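Local coordinates for protein sensor histidine kinase (Clostridium perfringens, PDB 4ONX) that probably senses an extracellular signal through its single cache domain and relays it to its own cytoplasmic kinase region, at residues Lys40-Ser45 with Ile147-Tyr152. Residues are numbered along the deposited sequence; the frame is centred on the assembly and turned at random.
Sequences KETAFS and IMVGKY
Ala43 and Val149 face each other where helix 33-47 lies on strand 142-153, an example of how a helix with a small inner residue can settle against a sheet. CA of Ala43 lies 6.2 Å from CA of Val149, and the methyl CB of Ala43 rests 3.7 Å from CG2 of Val149. That branch stands anti to the carbonyl carbon of Val149, beside its backbone N, which directs CG2 to the alanine and leaves CG1 (chi1 176°) for the neighbouring helix residue. There Thr42 offers CG2, at 4.5 Å from Val149 CG1, a looser approach of methyl to methyl. Two residues earlier on the strand, Ile147 extends its ethyl arm beside the helix, with CD1 4.1 Å from the carbonyl O of Ala43.

The short segments run nearly antiparallel, their axes 8.3 Å apart at an angle of 155°. This is the N-terminal helix of a single cache domain lying on one face of its four-stranded antiparallel sheet, in which strand 142-153 is an inner strand. Side chains alternate accordingly: Ile147 and Val149 point to the helix, whereas Met148, a selenomethionine, turns to the other face and packs on Ile81 and Val83. Trp133 of strand 129-139 packs on Ala43, and Leu39 on Val149.

Polar groups make no hydrogen bond across this buried interface. Thr42 OG1 bonds back to Thr38 O within its own helix, while its methyl CG2 faces the strand. Ser45, farther round the helix, hydrogen-bonds through OG to Ser45 O of a second subunit.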
loop_
_atom_site.group_PDB
_atom_site.type_symbol
_atom_site.label_atom_id
_atom_site.label_comp_id
_atom_site.label_asym_id
_atom_site.label_seq_id
_atom_site.Cartn_x
_atom_site.Cartn_y
_atom_site.Cartn_z
ATOM N N LYS E 40 -0.012 6.611 29.584
ATOM C CA LYS E 40 -1.382 6.417 30.064
ATOM C C LYS E 40 -2.401 7.011 29.092
ATOM O O LYS E 40 -3.364 6.342 28.720
ATOM C CB LYS E 40 -1.514 6.999 31.492
ATOM C CG LYS E 40 -2.777 6.629 32.385
ATOM C CD LYS E 40 -4.039 7.519 32.366
ATOM C CE LYS E 40 -5.030 7.062 33.451
ATOM N NZ LYS E 40 -6.311 7.835 33.469
ATOM N N GLU E 41 -2.170 8.242 28.640
ATOM C CA GLU E 41 -3.124 8.896 27.724
ATOM C C GLU E 41 -3.198 8.108 26.408
ATOM O O GLU E 41 -4.283 7.818 25.891
ATOM C CB GLU E 41 -2.799 10.392 27.519
ATOM C CG GLU E 41 -1.560 10.678 26.698
ATOM C CD GLU E 41 -1.308 12.174 26.528
ATOM O OE1 GLU E 41 -2.291 12.951 26.514
ATOM O OE2 GLU E 41 -0.128 12.574 26.380
ATOM N N THR E 42 -2.043 7.696 25.905
ATOM C CA THR E 42 -1.994 6.949 24.666
ATOM C C THR E 42 -2.802 5.665 24.763
ATOM O O THR E 42 -3.607 5.350 23.882
ATOM C CB THR E 42 -0.545 6.613 24.301
ATOM O OG1 THR E 42 0.185 7.828 24.122
ATOM C CG2 THR E 42 -0.483 5.805 23.020
ATOM N N ALA E 43 -2.582 4.923 25.835
ATOM C CA ALA E 43 -3.275 3.657 26.028
ATOM C C ALA E 43 -4.756 3.881 26.240
ATOM O O ALA E 43 -5.582 3.125 25.751
ATOM C CB ALA E 43 -2.688 2.915 27.217
ATOM N N PHE E 44 -5.084 4.921 26.980
ATOM C CA PHE E 44 -6.465 5.206 27.263
ATOM C C PHE E 44 -7.189 5.555 25.984
ATOM O O PHE E 44 -8.260 5.020 25.686
ATOM C CB PHE E 44 -6.576 6.343 28.277
ATOM C CG PHE E 44 -7.988 6.764 28.549
ATOM C CD1 PHE E 44 -8.808 5.988 29.353
ATOM C CD2 PHE E 44 -8.503 7.926 27.989
ATOM C CE1 PHE E 44 -10.119 6.365 29.593
ATOM C CE2 PHE E 44 -9.811 8.309 28.225
ATOM C CZ PHE E 44 -10.622 7.526 29.028
ATOM N N SER E 45 -6.601 6.470 25.235
ATOM C CA SER E 45 -7.183 6.900 23.993
ATOM C C SER E 45 -7.573 5.714 23.128
ATOM O O SER E 45 -8.707 5.607 22.664
ATOM C CB SER E 45 -6.197 7.787 23.255
ATOM O OG SER E 45 -6.670 8.046 21.955
ATOM N N ILE E 147 -4.483 -3.291 26.620
ATOM C CA ILE E 147 -3.520 -2.595 25.799
ATOM C C ILE E 147 -2.332 -2.286 26.661
ATOM O O ILE E 147 -2.489 -1.824 27.765
ATOM C CB ILE E 147 -4.097 -1.286 25.246
ATOM C CG1 ILE E 147 -5.374 -1.592 24.477
ATOM C CG2 ILE E 147 -3.079 -0.581 24.367
ATOM C CD1 ILE E 147 -5.926 -0.433 23.699
HETATM N N MSE E 148 -1.143 -2.561 26.158
HETATM C CA MSE E 148 0.073 -2.281 26.899
HETATM C C MSE E 148 0.832 -1.296 26.071
HETATM O O MSE E 148 0.874 -1.406 24.842
HETATM C CB MSE E 148 0.863 -3.564 27.112
HETATM C CG MSE E 148 2.044 -3.380 28.045
HETATM SE SE MSE E 148 3.594 -2.726 27.039
HETATM C CE MSE E 148 4.048 -4.505 26.329
ATOM N N VAL E 149 1.407 -0.302 26.727
ATOM C CA VAL E 149 2.189 0.712 26.046
ATOM C C VAL E 149 3.446 0.912 26.862
ATOM O O VAL E 149 3.365 1.050 28.074
ATOM C CB VAL E 149 1.420 2.039 25.939
ATOM C CG1 VAL E 149 2.286 3.113 25.313
ATOM C CG2 VAL E 149 0.166 1.862 25.108
ATOM N N GLY E 150 4.604 0.952 26.210
ATOM C CA GLY E 150 5.841 1.103 26.950
ATOM C C GLY E 150 6.971 1.842 26.275
ATOM O O GLY E 150 6.958 2.090 25.062
ATOM N N LYS E 151 7.954 2.191 27.091
ATOM C CA LYS E 151 9.143 2.879 26.634
ATOM C C LYS E 151 10.331 2.084 27.118
ATOM O O LYS E 151 10.324 1.581 28.239
ATOM C CB LYS E 151 9.219 4.283 27.223
ATOM C CG LYS E 151 10.454 5.056 26.793
ATOM C CD LYS E 151 10.550 6.373 27.530
ATOM C CE LYS E 151 11.797 7.148 27.149
ATOM N NZ LYS E 151 11.746 7.606 25.737
ATOM N N TYR E 152 11.359 1.989 26.285
ATOM C CA TYR E 152 12.554 1.254 26.639
ATOM C C TYR E 152 13.659 2.189 27.091
ATOM O O TYR E 152 13.803 3.291 26.567
ATOM C CB TYR E 152 13.039 0.402 25.458
ATOM C CG TYR E 152 14.348 -0.314 25.745
ATOM C CD1 TYR E 152 14.374 -1.488 26.496
ATOM C CD2 TYR E 152 15.561 0.194 25.282
ATOM C CE1 TYR E 152 15.570 -2.135 26.776
ATOM C CE2 TYR E 152 16.761 -0.453 25.552
ATOM C CZ TYR E 152 16.763 -1.617 26.301
ATOM O OH TYR E 152 17.950 -2.267 26.579
#